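Long-range contact in outer membrane protein Omp121 (Bacteroides thetaiotaomicron, PDB 5FQ8), which probably takes up nutrients across the outer membrane as a TonB-dependent receptor, with a plug domain set inside a transmembrane beta barrel: residues K535-D547 and S558-E572. Sequence-based numbering, arbitrary orientation.
Sequences KNMLYLTVTARND and SFFYPGITGSFIFSE
Arg545, Asp547 and Tyr561 meet on the inner face of an antiparallel beta hairpin in the barrel wall of this TonB-dependent receptor. The N-to-C directions of its strands lie 172° apart. Backbone hydrogen bonds, one weak, join them from Met537-Ile569 to Asp547-Phe559. The inner face pairs Tyr539, Thr541 and Thr543 with Ser567, Thr565 and Gly563. It is largely buried: Thr543 touches Ala151 of the plug domain, and Arg545 NH1 makes a weak hydrogen bond to Ala151 O. Thr543 OG1 packs 3.5 Å from Gly563 CA. Ser567 OG is hydrogen-bonded to Lys586 NZ on the next strand. The outer face is looser; Leu538, Leu540, Val542 and Ile564 probably face lipid. There Val542 CG2 stays 4.2 Å from Ile564 CG1, while Leu538 CD2 comes to 3.6 Å from Phe568 CD1. Near its polar end, Asn546 ND2 donates to Ser558 OG in the amide plane, and one water joins both residues. Inside, Asp547 CB sits over one face of Phe559. Arg545 extends beside Tyr561, its guanidinium 15° from the ring plane. NE makes a salt bridge, 2.6 Å, to the syn lone pair of Asp547 OD1, and NH2 donates to Asn481. Asp547 OD2 lies at the Tyr561 ring edge and accepts from Tyr561 OH.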
loop_
_atom_site.group_PDB
_atom_site.type_symbol
_atom_site.label_atom_id
_atom_site.label_comp_id
_atom_site.label_asym_id
_atom_site.label_seq_id
_atom_site.Cartn_x
_atom_site.Cartn_y
_atom_site.Cartn_z
ATOM N N LYS B 535 -13.382 -35.021 -55.714
ATOM C CA LYS B 535 -14.199 -34.376 -56.746
ATOM C C LYS B 535 -15.129 -33.324 -56.162
ATOM O O LYS B 535 -16.271 -33.181 -56.597
ATOM C CB LYS B 535 -15.014 -35.399 -57.544
ATOM C CG LYS B 535 -14.191 -36.290 -58.463
ATOM C CD LYS B 535 -15.063 -37.043 -59.459
ATOM C CE LYS B 535 -14.280 -38.144 -60.163
ATOM N NZ LYS B 535 -15.179 -39.169 -60.771
ATOM N N ASN B 536 -14.653 -32.599 -55.156
ATOM C CA ASN B 536 -15.403 -31.485 -54.573
ATOM C C ASN B 536 -16.807 -31.900 -54.142
ATOM O O ASN B 536 -17.742 -31.098 -54.150
ATOM C CB ASN B 536 -15.459 -30.307 -55.547
ATOM C CG ASN B 536 -14.074 -29.781 -55.889
ATOM O OD1 ASN B 536 -13.193 -29.719 -55.028
ATOM N ND2 ASN B 536 -13.878 -29.399 -57.144
ATOM N N MET B 537 -16.957 -33.160 -53.750
ATOM C CA MET B 537 -18.231 -33.745 -53.367
ATOM C C MET B 537 -18.115 -34.389 -51.993
ATOM O O MET B 537 -18.998 -34.231 -51.143
ATOM C CB MET B 537 -18.662 -34.758 -54.428
ATOM C CG MET B 537 -19.947 -35.542 -54.181
ATOM S SD MET B 537 -20.242 -36.733 -55.518
ATOM C CE MET B 537 -21.895 -37.300 -55.170
ATOM N N LEU B 538 -17.034 -35.133 -51.785
ATOM C CA LEU B 538 -16.728 -35.793 -50.523
ATOM C C LEU B 538 -15.484 -35.162 -49.922
ATOM O O LEU B 538 -14.397 -35.244 -50.499
ATOM C CB LEU B 538 -16.502 -37.288 -50.717
ATOM C CG LEU B 538 -17.726 -38.182 -50.795
ATOM C CD1 LEU B 538 -17.308 -39.541 -51.295
ATOM C CD2 LEU B 538 -18.360 -38.302 -49.437
ATOM N N TYR B 539 -15.644 -34.544 -48.766
ATOM C CA TYR B 539 -14.540 -33.957 -48.034
ATOM C C TYR B 539 -14.407 -34.678 -46.705
ATOM O O TYR B 539 -15.407 -34.931 -46.033
ATOM C CB TYR B 539 -14.774 -32.476 -47.820
ATOM C CG TYR B 539 -14.672 -31.640 -49.068
ATOM C CD1 TYR B 539 -13.440 -31.376 -49.647
ATOM C CD2 TYR B 539 -15.800 -31.078 -49.639
ATOM C CE1 TYR B 539 -13.339 -30.588 -50.766
ATOM C CE2 TYR B 539 -15.711 -30.290 -50.757
ATOM C CZ TYR B 539 -14.482 -30.049 -51.319
ATOM O OH TYR B 539 -14.397 -29.261 -52.444
ATOM N N LEU B 540 -13.181 -35.014 -46.336
ATOM C CA LEU B 540 -12.912 -35.729 -45.102
ATOM C C LEU B 540 -11.724 -35.095 -44.396
ATOM O O LEU B 540 -10.793 -34.605 -45.038
ATOM C CB LEU B 540 -12.634 -37.201 -45.370
ATOM C CG LEU B 540 -12.461 -38.117 -44.167
ATOM C CD1 LEU B 540 -13.807 -38.483 -43.600
ATOM C CD2 LEU B 540 -11.696 -39.351 -44.568
ATOM N N THR B 541 -11.759 -35.109 -43.068
ATOM C CA THR B 541 -10.694 -34.501 -42.285
ATOM C C THR B 541 -10.430 -35.303 -41.023
ATOM O O THR B 541 -11.364 -35.676 -40.313
ATOM C CB THR B 541 -11.054 -33.064 -41.930
ATOM O OG1 THR B 541 -11.636 -32.435 -43.072
ATOM C CG2 THR B 541 -9.825 -32.314 -41.529
ATOM N N VAL B 542 -9.158 -35.548 -40.732
ATOM C CA VAL B 542 -8.751 -36.271 -39.532
ATOM C C VAL B 542 -7.745 -35.423 -38.769
ATOM O O VAL B 542 -6.678 -35.097 -39.303
ATOM C CB VAL B 542 -8.152 -37.640 -39.881
ATOM C CG1 VAL B 542 -7.444 -38.217 -38.686
ATOM C CG2 VAL B 542 -9.241 -38.555 -40.320
ATOM N N THR B 543 -8.071 -35.077 -37.524
ATOM C CA THR B 543 -7.227 -34.231 -36.694
ATOM C C THR B 543 -6.703 -35.003 -35.495
ATOM O O THR B 543 -7.392 -35.854 -34.938
ATOM C CB THR B 543 -7.976 -33.015 -36.185
ATOM O OG1 THR B 543 -9.135 -33.443 -35.475
ATOM C CG2 THR B 543 -8.381 -32.121 -37.316
ATOM N N ALA B 544 -5.484 -34.672 -35.084
ATOM C CA ALA B 544 -4.848 -35.299 -33.933
ATOM C C ALA B 544 -3.869 -34.321 -33.309
ATOM O O ALA B 544 -3.120 -33.650 -34.022
ATOM C CB ALA B 544 -4.116 -36.581 -34.323
ATOM N N ARG B 545 -3.876 -34.245 -31.982
ATOM C CA ARG B 545 -2.979 -33.347 -31.277
ATOM C C ARG B 545 -2.634 -33.929 -29.923
ATOM O O ARG B 545 -3.512 -34.409 -29.208
ATOM C CB ARG B 545 -3.589 -31.959 -31.093
ATOM C CG ARG B 545 -2.705 -31.042 -30.286
ATOM C CD ARG B 545 -3.084 -29.585 -30.423
ATOM N NE ARG B 545 -2.211 -28.769 -29.592
ATOM C CZ ARG B 545 -2.051 -27.462 -29.724
ATOM N NH1 ARG B 545 -2.705 -26.811 -30.657
ATOM N NH2 ARG B 545 -1.227 -26.816 -28.924
ATOM N N ASN B 546 -1.358 -33.878 -29.573
ATOM C CA ASN B 546 -0.916 -34.216 -28.230
ATOM C C ASN B 546 -0.276 -32.991 -27.604
ATOM O O ASN B 546 0.540 -32.320 -28.238
ATOM C CB ASN B 546 0.059 -35.388 -28.226
ATOM C CG ASN B 546 0.204 -36.004 -26.848
ATOM O OD1 ASN B 546 -0.502 -36.954 -26.504
ATOM N ND2 ASN B 546 1.103 -35.448 -26.042
ATOM N N ASP B 547 -0.653 -32.704 -26.368
ATOM C CA ASP B 547 -0.180 -31.539 -25.650
ATOM C C ASP B 547 0.556 -31.980 -24.398
ATOM O O ASP B 547 0.335 -33.069 -23.877
ATOM C CB ASP B 547 -1.332 -30.619 -25.260
ATOM C CG ASP B 547 -1.911 -29.903 -26.426
ATOM O OD1 ASP B 547 -1.222 -29.821 -27.450
ATOM O OD2 ASP B 547 -3.051 -29.417 -26.318
ATOM N N SER B 558 0.842 -35.149 -20.256
ATOM C CA SER B 558 0.508 -35.419 -21.646
ATOM C C SER B 558 -0.946 -35.839 -21.808
ATOM O O SER B 558 -1.411 -36.760 -21.128
ATOM C CB SER B 558 1.421 -36.517 -22.184
ATOM O OG SER B 558 0.867 -37.174 -23.307
ATOM N N PHE B 559 -1.660 -35.173 -22.720
ATOM C CA PHE B 559 -2.978 -35.630 -23.139
ATOM C C PHE B 559 -3.108 -35.576 -24.653
ATOM O O PHE B 559 -2.598 -34.664 -25.302
ATOM C CB PHE B 559 -4.110 -34.828 -22.487
ATOM C CG PHE B 559 -3.983 -33.338 -22.629
ATOM C CD1 PHE B 559 -3.261 -32.609 -21.723
ATOM C CD2 PHE B 559 -4.640 -32.666 -23.634
ATOM C CE1 PHE B 559 -3.171 -31.259 -21.832
ATOM C CE2 PHE B 559 -4.554 -31.315 -23.744
ATOM C CZ PHE B 559 -3.823 -30.610 -22.847
ATOM N N PHE B 560 -3.806 -36.562 -25.204
ATOM C CA PHE B 560 -3.990 -36.711 -26.637
ATOM C C PHE B 560 -5.470 -36.661 -26.969
ATOM O O PHE B 560 -6.280 -37.288 -26.290
ATOM C CB PHE B 560 -3.392 -38.027 -27.106
ATOM C CG PHE B 560 -3.826 -38.447 -28.476
ATOM C CD1 PHE B 560 -3.125 -38.042 -29.590
ATOM C CD2 PHE B 560 -4.915 -39.272 -28.648
ATOM C CE1 PHE B 560 -3.515 -38.433 -30.829
ATOM C CE2 PHE B 560 -5.306 -39.667 -29.889
ATOM C CZ PHE B 560 -4.608 -39.251 -30.981
ATOM N N TYR B 561 -5.821 -35.939 -28.026
ATOM C CA TYR B 561 -7.216 -35.864 -28.447
ATOM C C TYR B 561 -7.378 -35.878 -29.964
ATOM O O TYR B 561 -6.861 -34.998 -30.659
ATOM C CB TYR B 561 -7.895 -34.621 -27.871
ATOM C CG TYR B 561 -7.101 -33.336 -27.911
ATOM C CD1 TYR B 561 -6.068 -33.114 -27.023
ATOM C CD2 TYR B 561 -7.414 -32.327 -28.799
ATOM C CE1 TYR B 561 -5.355 -31.955 -27.032
ATOM C CE2 TYR B 561 -6.702 -31.152 -28.807
ATOM C CZ TYR B 561 -5.672 -30.979 -27.911
ATOM O OH TYR B 561 -4.940 -29.830 -27.880
ATOM N N PRO B 562 -8.101 -36.848 -30.507
ATOM C CA PRO B 562 -8.293 -36.907 -31.954
ATOM C C PRO B 562 -9.656 -36.428 -32.386
ATOM O O PRO B 562 -10.507 -36.100 -31.559
ATOM C CB PRO B 562 -8.126 -38.395 -32.251
ATOM C CG PRO B 562 -8.562 -39.086 -30.977
ATOM C CD PRO B 562 -8.589 -38.072 -29.862
ATOM N N GLY B 563 -9.872 -36.403 -33.695
ATOM C CA GLY B 563 -11.151 -36.000 -34.246
ATOM C C GLY B 563 -11.304 -36.440 -35.685
ATOM O O GLY B 563 -10.331 -36.782 -36.358
ATOM N N ILE B 564 -12.544 -36.423 -36.152
ATOM C CA ILE B 564 -12.852 -36.764 -37.533
ATOM C C ILE B 564 -14.086 -35.981 -37.948
ATOM O O ILE B 564 -15.039 -35.856 -37.178
ATOM C CB ILE B 564 -13.044 -38.286 -37.693
ATOM C CG1 ILE B 564 -13.229 -38.651 -39.157
ATOM C CG2 ILE B 564 -14.211 -38.774 -36.867
ATOM C CD1 ILE B 564 -13.333 -40.136 -39.418
ATOM N N THR B 565 -14.044 -35.402 -39.144
ATOM C CA THR B 565 -15.179 -34.680 -39.692
ATOM C C THR B 565 -15.383 -35.070 -41.146
ATOM O O THR B 565 -14.442 -35.441 -41.850
ATOM C CB THR B 565 -15.013 -33.163 -39.612
ATOM O OG1 THR B 565 -13.926 -32.759 -40.442
ATOM C CG2 THR B 565 -14.745 -32.730 -38.213
ATOM N N GLY B 566 -16.624 -34.968 -41.590
ATOM C CA GLY B 566 -16.969 -35.307 -42.956
ATOM C C GLY B 566 -18.015 -34.362 -43.501
ATOM O O GLY B 566 -18.836 -33.813 -42.766
ATOM N N SER B 567 -17.969 -34.180 -44.816
ATOM C CA SER B 567 -18.890 -33.304 -45.518
ATOM C C SER B 567 -19.189 -33.925 -46.866
ATOM O O SER B 567 -18.274 -34.331 -47.584
ATOM C CB SER B 567 -18.308 -31.910 -45.698
ATOM O OG SER B 567 -19.169 -31.107 -46.473
ATOM N N PHE B 568 -20.468 -33.997 -47.201
ATOM C CA PHE B 568 -20.933 -34.621 -48.432
ATOM C C PHE B 568 -21.843 -33.627 -49.133
ATOM O O PHE B 568 -22.940 -33.340 -48.651
ATOM C CB PHE B 568 -21.646 -35.927 -48.109
ATOM C CG PHE B 568 -22.306 -36.578 -49.275
ATOM C CD1 PHE B 568 -21.575 -36.997 -50.362
ATOM C CD2 PHE B 568 -23.664 -36.823 -49.252
ATOM C CE1 PHE B 568 -22.195 -37.619 -51.413
ATOM C CE2 PHE B 568 -24.289 -37.440 -50.296
ATOM C CZ PHE B 568 -23.557 -37.842 -51.379
ATOM N N ILE B 569 -21.368 -33.062 -50.237
ATOM C CA ILE B 569 -22.162 -32.125 -51.018
ATOM C C ILE B 569 -22.861 -32.941 -52.094
ATOM O O ILE B 569 -22.276 -33.256 -53.124
ATOM C CB ILE B 569 -21.316 -31.008 -51.626
ATOM C CG1 ILE B 569 -20.449 -30.357 -50.574
ATOM C CG2 ILE B 569 -22.207 -29.955 -52.226
ATOM C CD1 ILE B 569 -19.069 -30.864 -50.613
ATOM N N PHE B 570 -24.115 -33.293 -51.848
ATOM C CA PHE B 570 -24.884 -34.020 -52.840
ATOM C C PHE B 570 -25.503 -33.106 -53.878
ATOM O O PHE B 570 -26.186 -33.602 -54.771
ATOM C CB PHE B 570 -25.970 -34.848 -52.161
ATOM C CG PHE B 570 -26.751 -34.086 -51.150
ATOM C CD1 PHE B 570 -27.833 -33.319 -51.526
ATOM C CD2 PHE B 570 -26.404 -34.137 -49.822
ATOM C CE1 PHE B 570 -28.555 -32.614 -50.597
ATOM C CE2 PHE B 570 -27.118 -33.430 -48.883
ATOM C CZ PHE B 570 -28.195 -32.665 -49.274
ATOM N N SER B 571 -25.306 -31.795 -53.779
ATOM C CA SER B 571 -25.696 -30.906 -54.863
ATOM C C SER B 571 -25.019 -31.344 -56.143
ATOM O O SER B 571 -25.662 -31.930 -57.018
ATOM C CB SER B 571 -25.318 -29.468 -54.559
ATOM O OG SER B 571 -26.165 -28.937 -53.576
ATOM N N GLU B 572 -23.727 -31.045 -56.259
ATOM C CA GLU B 572 -22.936 -31.538 -57.374
ATOM C C GLU B 572 -23.053 -33.049 -57.460
ATOM O O GLU B 572 -23.098 -33.738 -56.440
ATOM C CB GLU B 572 -21.478 -31.131 -57.201
ATOM C CG GLU B 572 -21.261 -29.648 -57.199
ATOM C CD GLU B 572 -19.840 -29.297 -56.864
ATOM O OE1 GLU B 572 -18.964 -30.150 -57.106
ATOM O OE2 GLU B 572 -19.602 -28.184 -56.344
HETATM O O HOH W 1 -1.212 -38.721 -24.372
#